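Local coordinates for protein P43 (Trichuris muris, PDB 6QIX) that is the major secreted protein of a whipworm parasite, tethers to matrix and inhibits interleukin-13 function, at residues 131-136 and 140-145; 125-130 and 343-348; 168-173 and 180-185; 32-37 and 100-105. All coordinates share one frame; numbering follows the deposited sequence. Where two conformers were deposited one is given.

Contact 1: 131-136 and 140-145. With ACT (acetate ion), chain D.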
# COMPACT_ATOMS: atom_id res chain seq x y z
N CYS A 131 7.85 0.61 0.09
CA CYS A 131 9.29 0.51 -0.11
C CYS A 131 9.95 1.84 0.23
O CYS A 131 11.14 1.88 0.58
CB CYS A 131 9.63 0.14 -1.55
SG CYS A 131 9.12 -1.54 -2.03
N PHE A 132 9.22 2.95 0.06
CA PHE A 132 9.82 4.27 0.24
C PHE A 132 9.33 4.95 1.51
O PHE A 132 9.26 6.18 1.58
CB PHE A 132 9.56 5.10 -1.02
CG PHE A 132 10.00 4.37 -2.28
CD1 PHE A 132 11.35 4.17 -2.54
CD2 PHE A 132 9.07 3.80 -3.15
CE1 PHE A 132 11.77 3.47 -3.64
CE2 PHE A 132 9.49 3.11 -4.26
CZ PHE A 132 10.85 2.95 -4.51
N THR A 133 9.01 4.15 2.53
CA THR A 133 8.61 4.63 3.85
C THR A 133 9.67 4.32 4.90
O THR A 133 9.37 4.32 6.10
CB THR A 133 7.26 4.03 4.29
OG1 THR A 133 7.35 2.60 4.30
CG2 THR A 133 6.12 4.44 3.37
N ARG A 134 10.90 4.04 4.46
CA ARG A 134 11.97 3.77 5.41
C ARG A 134 12.37 5.03 6.17
O ARG A 134 12.20 6.16 5.68
CB ARG A 134 13.20 3.20 4.71
CG ARG A 134 12.94 1.93 3.98
CD ARG A 134 13.90 1.81 2.76
NE ARG A 134 15.31 1.98 3.12
CZ ARG A 134 16.32 1.82 2.26
NH1 ARG A 134 16.07 1.45 1.01
NH2 ARG A 134 17.58 2.04 2.63
N PRO A 135 12.95 4.87 7.37
CA PRO A 135 13.38 6.05 8.12
C PRO A 135 14.39 6.85 7.35
O PRO A 135 14.49 8.07 7.56
CB PRO A 135 13.96 5.48 9.41
CG PRO A 135 14.31 4.11 9.12
CD PRO A 135 13.28 3.64 8.11
N ASP A 136 15.16 6.18 6.49
CA ASP A 136 16.23 6.83 5.76
C ASP A 136 15.84 7.16 4.32
O ASP A 136 16.70 7.55 3.53
CB ASP A 136 17.53 5.98 5.82
CG ASP A 136 17.35 4.54 5.32
OD1 ASP A 136 16.21 4.13 5.11
OD2 ASP A 136 18.38 3.81 5.14
N TYR A 140 12.35 13.98 -0.53
CA TYR A 140 12.14 14.29 -1.95
C TYR A 140 12.00 13.01 -2.79
O TYR A 140 11.28 13.02 -3.82
CB TYR A 140 13.27 15.21 -2.46
CG TYR A 140 14.55 14.52 -2.84
CD1 TYR A 140 14.79 14.14 -4.15
CD2 TYR A 140 15.54 14.25 -1.89
CE1 TYR A 140 15.95 13.51 -4.52
CE2 TYR A 140 16.72 13.61 -2.25
CZ TYR A 140 16.92 13.26 -3.57
OH TYR A 140 18.09 12.62 -3.97
N VAL A 141 12.63 11.91 -2.37
CA VAL A 141 12.48 10.61 -3.03
C VAL A 141 11.08 10.05 -2.80
O VAL A 141 10.38 9.61 -3.73
CB VAL A 141 13.56 9.65 -2.51
CG1 VAL A 141 13.36 8.26 -3.05
CG2 VAL A 141 14.96 10.19 -2.88
N ARG A 142 10.66 10.06 -1.53
CA ARG A 142 9.33 9.59 -1.20
C ARG A 142 8.28 10.33 -2.00
O ARG A 142 7.36 9.71 -2.56
CB ARG A 142 9.10 9.75 0.31
CG ARG A 142 7.81 9.26 0.78
CD ARG A 142 7.69 9.37 2.32
NE ARG A 142 6.35 8.89 2.58
CZ ARG A 142 5.99 8.19 3.63
NH1 ARG A 142 6.92 7.88 4.56
NH2 ARG A 142 4.71 7.81 3.73
N LEU A 143 8.43 11.65 -2.13
CA LEU A 143 7.41 12.43 -2.81
C LEU A 143 7.44 12.18 -4.31
O LEU A 143 6.39 12.16 -4.95
CB LEU A 143 7.57 13.92 -2.52
CG LEU A 143 7.40 14.26 -1.03
CD1 LEU A 143 7.61 15.75 -0.79
CD2 LEU A 143 6.04 13.83 -0.51
N GLY A 144 8.64 11.97 -4.87
CA GLY A 144 8.74 11.69 -6.29
C GLY A 144 8.10 10.37 -6.67
O GLY A 144 7.37 10.27 -7.67
N TYR A 145 8.37 9.31 -5.88
CA TYR A 145 7.72 8.03 -6.16
C TYR A 145 6.22 8.09 -5.90
O TYR A 145 5.44 7.40 -6.59
CB TYR A 145 8.35 6.91 -5.33
CG TYR A 145 9.61 6.35 -5.93
CD1 TYR A 145 9.55 5.43 -6.96
CD2 TYR A 145 10.86 6.72 -5.44
CE1 TYR A 145 10.71 4.90 -7.51
CE2 TYR A 145 12.03 6.19 -6.01
CZ TYR A 145 11.94 5.29 -7.04
OH TYR A 145 13.11 4.75 -7.57
C ACT D . 12.74 2.10 -10.31
O ACT D . 12.87 0.88 -10.52
OXT ACT D . 12.86 2.73 -9.22
CH3 ACT D . 12.31 2.92 -11.54
O HOH W 1 10.11 7.84 4.39

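Contact 2: 125-130 and 343-348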
# COMPACT_ATOMS: atom_id res chain seq x y z
N ASN A 125 -1.50 -1.89 -3.85
CA ASN A 125 -0.28 -1.19 -4.23
C ASN A 125 0.45 -0.60 -3.02
O ASN A 125 1.62 -0.24 -3.16
CB ASN A 125 -0.58 -0.11 -5.27
CG ASN A 125 -1.45 1.04 -4.75
OD1 ASN A 125 -2.01 1.01 -3.65
ND2 ASN A 125 -1.59 2.06 -5.60
N GLU A 126 -0.20 -0.53 -1.86
CA GLU A 126 0.47 -0.00 -0.68
C GLU A 126 1.72 -0.81 -0.33
O GLU A 126 2.66 -0.28 0.28
CB GLU A 126 -0.50 0.02 0.52
CG GLU A 126 -1.63 1.03 0.43
CD GLU A 126 -1.20 2.51 0.53
OE1 GLU A 126 -0.13 2.83 1.12
OE2 GLU A 126 -1.98 3.37 0.00
N LYS A 127 1.73 -2.10 -0.68
CA LYS A 127 2.90 -2.94 -0.41
C LYS A 127 4.14 -2.38 -1.09
O LYS A 127 5.25 -2.41 -0.52
CB LYS A 127 2.61 -4.35 -0.92
CG LYS A 127 3.72 -5.36 -0.77
CD LYS A 127 3.16 -6.80 -0.82
CE LYS A 127 4.24 -7.89 -0.77
NZ LYS A 127 3.89 -8.98 0.22
N LEU A 128 3.97 -1.87 -2.32
CA LEU A 128 5.08 -1.30 -3.07
C LEU A 128 5.36 0.14 -2.66
O LEU A 128 6.53 0.53 -2.57
CB LEU A 128 4.80 -1.36 -4.57
CG LEU A 128 4.77 -2.76 -5.16
CD1 LEU A 128 4.55 -2.71 -6.65
CD2 LEU A 128 6.04 -3.50 -4.86
N LYS A 129 4.33 0.93 -2.40
CA LYS A 129 4.53 2.29 -1.89
C LYS A 129 5.36 2.26 -0.61
O LYS A 129 6.20 3.13 -0.37
CB LYS A 129 3.17 2.97 -1.65
CG LYS A 129 2.36 3.18 -2.90
CD LYS A 129 0.93 3.54 -2.55
CE LYS A 129 0.78 5.00 -2.31
NZ LYS A 129 -0.69 5.38 -2.13
N GLN A 130 5.19 1.21 0.19
CA GLN A 130 5.89 1.16 1.47
C GLN A 130 7.38 0.91 1.30
O GLN A 130 8.13 1.06 2.29
CB GLN A 130 5.21 0.11 2.35
CG GLN A 130 3.90 0.66 2.93
CD GLN A 130 3.06 -0.37 3.63
OE1 GLN A 130 3.48 -1.49 3.81
NE2 GLN A 130 1.83 -0.02 3.96
N CYS A 343 11.33 -8.92 11.53
CA CYS A 343 11.41 -7.57 10.98
C CYS A 343 10.13 -7.23 10.21
O CYS A 343 9.44 -8.10 9.68
CB CYS A 343 12.60 -7.43 9.97
SG CYS A 343 14.20 -8.03 10.56
N CYS A 344 9.83 -5.94 10.10
CA CYS A 344 8.60 -5.56 9.38
C CYS A 344 8.87 -4.94 8.01
O CYS A 344 9.85 -4.23 7.79
CB CYS A 344 7.73 -4.58 10.20
SG CYS A 344 7.01 -5.35 11.66
N HIS A 345 7.99 -5.24 7.08
CA HIS A 345 8.03 -4.70 5.74
C HIS A 345 8.26 -3.19 5.80
O HIS A 345 7.55 -2.49 6.54
CB HIS A 345 6.69 -5.03 5.05
CG HIS A 345 6.64 -4.64 3.62
ND1 HIS A 345 7.24 -5.39 2.64
CD2 HIS A 345 6.13 -3.54 3.00
CE1 HIS A 345 7.05 -4.81 1.46
NE2 HIS A 345 6.38 -3.69 1.66
N PRO A 346 9.16 -2.64 4.97
CA PRO A 346 9.85 -3.28 3.82
C PRO A 346 11.18 -3.97 4.15
O PRO A 346 12.00 -4.24 3.27
CB PRO A 346 10.10 -2.10 2.88
CG PRO A 346 10.33 -0.95 3.82
CD PRO A 346 9.33 -1.18 4.97
N TYR A 347 11.38 -4.29 5.43
CA TYR A 347 12.55 -5.03 5.88
C TYR A 347 12.22 -6.51 6.11
O TYR A 347 11.07 -6.89 6.26
CB TYR A 347 13.08 -4.41 7.18
CG TYR A 347 13.54 -2.97 7.04
CD1 TYR A 347 14.90 -2.67 6.83
CD2 TYR A 347 12.63 -1.90 7.10
CE1 TYR A 347 15.33 -1.35 6.73
CE2 TYR A 347 13.06 -0.60 6.97
CZ TYR A 347 14.40 -0.33 6.78
OH TYR A 347 14.81 0.98 6.64
N GLU A 348 13.26 -7.34 6.11
CA GLU A 348 13.14 -8.76 6.41
C GLU A 348 14.39 -9.20 7.17
O GLU A 348 15.43 -8.55 7.07
CB GLU A 348 12.98 -9.57 5.12
CG GLU A 348 14.21 -9.47 4.20
CD GLU A 348 14.08 -10.15 2.82
OE1 GLU A 348 13.08 -10.84 2.51
OE2 GLU A 348 15.00 -9.97 2.00
O HOH W 2 5.76 -0.33 6.13

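Contact 3: 168-173 and 180-185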
# COMPACT_ATOMS: atom_id res chain seq x y z
N CYS A 168 -11.74 1.80 -13.60
CA CYS A 168 -10.74 2.72 -13.04
C CYS A 168 -11.07 4.19 -13.23
O CYS A 168 -11.80 4.58 -14.15
CB CYS A 168 -9.35 2.47 -13.66
SG CYS A 168 -8.55 0.96 -13.11
N GLY A 169 -10.50 5.00 -12.33
CA GLY A 169 -10.48 6.46 -12.49
C GLY A 169 -11.87 7.07 -12.40
O GLY A 169 -12.56 6.88 -11.40
N ASP A 170 -12.26 7.87 -13.41
CA ASP A 170 -13.59 8.48 -13.43
C ASP A 170 -14.73 7.48 -13.66
O ASP A 170 -15.91 7.88 -13.62
CB ASP A 170 -13.63 9.55 -14.53
CG ASP A 170 -12.63 10.68 -14.33
OD1 ASP A 170 -12.20 10.96 -13.19
OD2 ASP A 170 -12.28 11.33 -15.34
N TYR A 171 -14.41 6.22 -13.97
CA TYR A 171 -15.41 5.19 -14.23
C TYR A 171 -15.51 4.25 -13.05
O TYR A 171 -14.51 3.92 -12.42
CB TYR A 171 -15.06 4.41 -15.53
CG TYR A 171 -15.28 5.27 -16.76
CD1 TYR A 171 -16.47 5.20 -17.47
CD2 TYR A 171 -14.33 6.16 -17.19
CE1 TYR A 171 -16.69 6.00 -18.54
CE2 TYR A 171 -14.56 6.97 -18.28
CZ TYR A 171 -15.73 6.88 -18.94
OH TYR A 171 -15.99 7.67 -20.06
N GLU A 172 -16.75 3.80 -12.77
CA GLU A 172 -17.07 2.88 -11.70
C GLU A 172 -18.06 1.84 -12.21
O GLU A 172 -18.80 2.11 -13.16
CB GLU A 172 -17.68 3.63 -10.50
CG GLU A 172 -16.74 4.73 -9.97
CD GLU A 172 -17.24 5.52 -8.78
OE1 GLU A 172 -18.35 5.21 -8.27
OE2 GLU A 172 -16.49 6.46 -8.35
N PRO A 173 -18.10 0.67 -11.60
CA PRO A 173 -19.09 -0.33 -12.05
C PRO A 173 -20.50 0.20 -11.88
O PRO A 173 -20.79 0.91 -10.91
CB PRO A 173 -18.82 -1.53 -11.14
CG PRO A 173 -17.38 -1.30 -10.64
CD PRO A 173 -17.32 0.18 -10.46
N CYS A 180 -18.95 -0.32 -17.19
CA CYS A 180 -18.30 0.82 -16.52
C CYS A 180 -19.06 2.09 -16.87
O CYS A 180 -19.27 2.37 -18.06
CB CYS A 180 -16.86 0.97 -16.97
SG CYS A 180 -15.85 -0.48 -16.42
N ILE A 181 -19.48 2.84 -15.85
CA ILE A 181 -20.20 4.09 -16.07
C ILE A 181 -19.43 5.22 -15.41
O ILE A 181 -18.59 5.01 -14.54
CB ILE A 181 -21.65 3.99 -15.57
CG1 ILE A 181 -21.68 3.53 -14.11
CG2 ILE A 181 -22.41 2.98 -16.43
CD1 ILE A 181 -21.24 4.56 -13.09
N LYS A 182 -19.72 6.44 -15.87
CA LYS A 182 -19.05 7.63 -15.39
C LYS A 182 -20.04 8.38 -14.50
O LYS A 182 -20.90 9.11 -15.02
CB LYS A 182 -18.60 8.50 -16.57
CG LYS A 182 -17.70 9.68 -16.17
CD LYS A 182 -17.07 10.28 -17.43
CE LYS A 182 -16.36 11.57 -17.16
NZ LYS A 182 -15.85 12.18 -18.44
N PRO A 183 -20.00 8.22 -13.18
CA PRO A 183 -20.93 8.97 -12.33
C PRO A 183 -20.65 10.46 -12.39
O PRO A 183 -19.57 10.88 -12.82
CB PRO A 183 -20.65 8.41 -10.92
CG PRO A 183 -19.27 7.89 -10.97
CD PRO A 183 -19.04 7.42 -12.39
N PRO A 184 -21.59 11.29 -11.95
CA PRO A 184 -21.27 12.72 -11.75
C PRO A 184 -20.05 12.88 -10.86
O PRO A 184 -19.83 12.11 -9.93
CB PRO A 184 -22.53 13.30 -11.08
CG PRO A 184 -23.62 12.31 -11.43
CD PRO A 184 -22.94 10.95 -11.50
N ALA A 185 -19.23 13.88 -11.16
CA ALA A 185 -18.02 14.08 -10.37
C ALA A 185 -18.34 14.17 -8.88
O ALA A 185 -19.29 14.87 -8.49
CB ALA A 185 -17.30 15.36 -10.83
O HOH W 3 -16.74 10.37 -12.75

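Contact 4: 32-37 and 100-105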
# COMPACT_ATOMS: atom_id res chain seq x y z
N THR A 32 4.45 5.61 -24.50
CA THR A 32 4.38 4.18 -24.70
C THR A 32 3.12 3.82 -25.50
O THR A 32 2.27 4.66 -25.77
CB THR A 32 4.33 3.42 -23.38
OG1 THR A 32 3.17 3.83 -22.64
CG2 THR A 32 5.56 3.71 -22.53
N ASP A 33 3.01 2.54 -25.85
CA ASP A 33 1.72 1.95 -26.19
C ASP A 33 0.81 1.90 -24.96
O ASP A 33 1.23 2.20 -23.83
CB ASP A 33 1.93 0.55 -26.75
CG ASP A 33 2.38 0.55 -28.20
OD1 ASP A 33 2.88 -0.51 -28.68
OD2 ASP A 33 2.23 1.60 -28.88
N CYS A 34 -0.45 1.53 -25.16
CA CYS A 34 -1.32 1.27 -24.01
C CYS A 34 -0.75 0.12 -23.19
O CYS A 34 -0.49 -0.96 -23.73
CB CYS A 34 -2.74 0.96 -24.46
SG CYS A 34 -3.61 2.39 -25.24
N LEU A 35 -0.54 0.35 -21.89
CA LEU A 35 0.18 -0.60 -21.05
C LEU A 35 -0.77 -1.51 -20.29
O LEU A 35 -1.90 -1.15 -20.00
CB LEU A 35 1.07 0.14 -20.04
CG LEU A 35 2.12 1.06 -20.64
CD1 LEU A 35 2.91 1.75 -19.55
CD2 LEU A 35 3.06 0.32 -21.58
N TRP A 36 -0.27 -2.68 -19.90
CA TRP A 36 -1.11 -3.64 -19.21
C TRP A 36 -0.27 -4.55 -18.32
O TRP A 36 0.96 -4.49 -18.32
CB TRP A 36 -1.97 -4.45 -20.21
CG TRP A 36 -3.13 -5.15 -19.57
CD1 TRP A 36 -3.41 -6.48 -19.58
CD2 TRP A 36 -4.16 -4.53 -18.79
NE1 TRP A 36 -4.56 -6.75 -18.86
CE2 TRP A 36 -5.03 -5.56 -18.36
CE3 TRP A 36 -4.44 -3.22 -18.42
CZ2 TRP A 36 -6.13 -5.31 -17.55
CZ3 TRP A 36 -5.56 -2.98 -17.65
CH2 TRP A 36 -6.39 -4.02 -17.22
N TYR A 37 -0.95 -5.39 -17.58
CA TYR A 37 -0.37 -6.29 -16.61
C TYR A 37 0.14 -7.54 -17.29
O TYR A 37 -0.15 -7.77 -18.46
CB TYR A 37 -1.42 -6.61 -15.55
CG TYR A 37 -1.83 -5.36 -14.80
CD1 TYR A 37 -1.10 -4.91 -13.70
CD2 TYR A 37 -2.93 -4.60 -15.22
CE1 TYR A 37 -1.44 -3.78 -13.04
CE2 TYR A 37 -3.29 -3.45 -14.55
CZ TYR A 37 -2.53 -3.04 -13.46
OH TYR A 37 -2.86 -1.89 -12.77
N GLU A 100 -1.96 8.98 -19.74
CA GLU A 100 -3.16 9.19 -20.53
C GLU A 100 -3.91 7.87 -20.59
O GLU A 100 -3.40 6.88 -21.12
CB GLU A 100 -2.84 9.66 -21.96
CG GLU A 100 -4.06 9.96 -22.81
CD GLU A 100 -3.68 10.29 -24.27
OE1 GLU A 100 -2.52 10.71 -24.51
OE2 GLU A 100 -4.54 10.13 -25.16
N VAL A 101 -5.14 7.87 -20.08
CA VAL A 101 -5.93 6.64 -20.05
C VAL A 101 -6.32 6.25 -21.46
O VAL A 101 -6.64 7.09 -22.31
CB VAL A 101 -7.18 6.84 -19.18
CG1 VAL A 101 -8.11 5.71 -19.35
CG2 VAL A 101 -6.82 7.00 -17.70
N CYS A 102 -6.33 4.95 -21.71
CA CYS A 102 -6.78 4.38 -22.98
C CYS A 102 -8.24 3.97 -22.80
O CYS A 102 -8.54 2.85 -22.41
CB CYS A 102 -5.89 3.21 -23.38
SG CYS A 102 -4.19 3.71 -23.76
N HIS A 103 -9.16 4.89 -23.09
CA HIS A 103 -10.59 4.62 -22.91
C HIS A 103 -11.17 3.70 -23.98
O HIS A 103 -12.32 3.25 -23.84
CB HIS A 103 -11.35 5.95 -22.92
CG HIS A 103 -11.03 6.85 -21.76
ND1 HIS A 103 -11.46 6.61 -20.48
CD2 HIS A 103 -10.32 8.00 -21.71
CE1 HIS A 103 -11.06 7.58 -19.69
NE2 HIS A 103 -10.35 8.44 -20.41
N ASP A 104 -10.43 3.38 -25.04
CA ASP A 104 -10.91 2.37 -25.97
C ASP A 104 -11.12 1.03 -25.27
O ASP A 104 -12.02 0.27 -25.65
CB ASP A 104 -9.92 2.21 -27.14
CG ASP A 104 -9.96 3.37 -28.12
OD1 ASP A 104 -10.93 4.18 -28.12
OD2 ASP A 104 -9.01 3.46 -28.92
N HIS A 105 -10.33 0.71 -24.27
CA HIS A 105 -10.49 -0.57 -23.58
C HIS A 105 -11.37 -0.34 -22.37
O HIS A 105 -10.90 -0.15 -21.24
CB HIS A 105 -9.15 -1.17 -23.22
CG HIS A 105 -8.42 -1.69 -24.40
ND1 HIS A 105 -7.22 -1.17 -24.81
CD2 HIS A 105 -8.75 -2.65 -25.30
CE1 HIS A 105 -6.80 -1.82 -25.88
NE2 HIS A 105 -7.72 -2.72 -26.20

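Contact 1: 131-136 and 140-145
Phe132 and Arg142 bring their CA atoms to 5.5 Å where the chain leaving helix 126-129 folds back along the early turns of helix 139-151, a tight connection in which the loop between two successive helices folds against the second. An aromatic stack occupies one end of this connection and an arginine the other. The rings of Phe132 and Tyr145 lie face to face, with centroids 3.8 Å apart and planes only 9° from parallel. The rings overlap well, with a small offset, although the two side chains arrive at about a right angle to each other. Cys131 CB sits over the second face of the phenylalanine, so that ring is sandwiched; the same cysteine is tied by a disulfide to Cys362. Tyr93 meets Tyr145 edge-to-face from outside the two segments.

Arg142 leaves its helix with CG anti to the backbone N (chi1 -178°) and stays extended to NE, which carries it alongside the loop. Its CG passes 3.5 Å from Phe132 O, and Thr133 CG2 lies over one face of the guanidinium, 3.7 Å from Arg142 NH2. The hydroxyl of Thr133 turns instead to Gln130 O. Arg142 NH1 bonds to Lys266 O and also to a water that donates to Arg134 O (3.0 Å), so the loop carbonyl and the helix side chain share one solvent bridge. Beyond it, Arg134 grips Asp136 side-on through NE and NH2. At the other end, an acetate, probably from the crystallisation liquor and held also by Arg56 and Tyr43, accepts a bond from Tyr145 OH to its OXT at 2.6 Å.

Contact 2: 125-130 and 343-348
His345 points its imidazole edge at the short helix 126-129 and hydrogen-bonds from NE2 to Lys127 O, at 2.8 Å and 159°. The histidine stands in a type VI turn: the peptide before Pro346 is cis, and Tyr347 N closes back on Cys344 O between strands 339-344 and 347-349. With CG anti to the backbone N (chi1 -175°), the ring reaches out from the turn, and Lys127 O lies near the ring plane, receiving the N-H on a lone pair. The side chains of Lys127 and Gln130 both cross that of His345 at about a right angle. The lysine contributes its CG methylene, 4.0 Å from His345 NE2. Gln130 sets its amide 57° from the ring plane and lays OE1 at the edge, 3.4 Å from His345 CD2, while its NE2 is committed to Met326 O and Gln327 OE1.

One face of the imidazole is backed by the CB of its own neighbour, Pro346. ND1 is hydrogen-bonded to Lys359 NZ, so both ring nitrogens have partners; this is consistent with a neutral ring protonated at NE2, and the two bonds would fix its rotation. This buried contact joins the helix to a turn more than 200 residues further on, which is itself tied down by the disulfides Cys343-Cys356 and Cys344-Cys244. The proline ring packs on the backbone of Gln130, with Pro346 CG 3.3 Å from Gln130 O.

Contact 3: 168-173 and 180-185
Glu172 and Ile181 form the hydrogen-bonded pair of a small antiparallel beta hairpin at the surface. Two backbone bonds close it: Glu172 N to Ile181 O at 2.8 Å, and Ile181 N to Glu172 O at 2.9 Å. Ile181 O is also approached by Tyr171 CA at 3.2 Å, a CH...O contact that adds to the grip on this carbonyl. Just ahead of the hairpin, a type II' turn with Gly169 in its second position reverses the chain from Cys168 to Tyr171.

Water supplies a third polar link. A single molecule donates to both Asp170 O and Pro183 O, joining the segments just beyond the paired residues, before one strand starts and after the other ends.

The nonpolar contacts lie on two sides. On one, Lys182 CB sits over the face of the Tyr171 ring, a CH-pi contact 4.1 Å from the centroid, and the extended lysine chain continues past the phenol to bring CD near OH. The ring also stacks with His76. On the other, Glu172 reaches out extended beyond CG and crosses Pro183 at about a right angle, its CD 3.8 Å from Pro183 CG; OE2 is bonded to His186 NE2.

Charge plays a looser part, since Asp170 OD2 and Lys182 NZ remain 4.8 Å apart. Only two backbone bonds pair the strands, and the disulfides Cys180-Cys167 and Cys168-Cys77 tie the segments covalently to the chain around them, while the lysine's methylenes pack and leave its ammonium at the exposed surface.

Contact 4: 32-37 and 100-105
Cys34 and Cys102 are joined by a disulfide, SG to SG 2.1 Å, and this bond is the whole of the close packing between 32-37 and 100-105. It staples the loop before helix 39-49 to the end of strand 95-101, in a disulfide-rich module built round the antiparallel pair 79-85 and 95-101. In sequence and pairing Cys200-Cys269 looks like its counterpart in the second half of the chain, consistent with an internal repeat.

Each sulfur lies anti to its own carbonyl carbon (chi1 -67° at Cys34, -66° at Cys102), and the bridge twists in the left-handed sense, with chi3 -94°. The two CA atoms stand 6.4 Å apart and Cys34 CB comes to 4.0 Å from Cys102 CB, while Lys80 of strand 79-85 packs against both cysteines. The chain entering that strand bonds to both segments through backbone hydrogen bonds: Leu35 with Phe79, and Cys102 with Ser78.

Away from the sulfurs the two segments diverge. Glu100, His103 and Asp104 are exposed on the outer side, and the His103 ring rests on Val101 CG1 and bonds through ND1 to His76 rather than reaching across. Trp36 and His105 point toward the opposite segment without meeting it; both side chains lean on Pro73, and Trp36 NE1 is bonded to Pro71 O. Leu35 packs on Leu46 of helix 39-49. After the bridge itself, the nearest side-chain approach is that of the histidine, His105 ND1 lying 5.0 Å from Cys34 CB.

Contacts 1 and 2 are neighbours, their centres 12 Å apart, and they share a direct interface: Tyr347 OH packs 3.4 Å from Arg134 CB and equally close to Pro135 CD. Contact 1 is nested in the long loop that contact 2 closes, and so is contact 3. Contacts 3 and 4 form a second group further from the centre of the chain, 17 Å apart between centres, meeting where Tyr171 CE2 lies 3.8 Å from His103 ND1; His76 stands beside both of those residues. The two groups do not touch: about 8 Å separates the nearest atoms of contacts 2 and 4. No active site is identified; the acetate at contact 1 is probably a crystallisation additive.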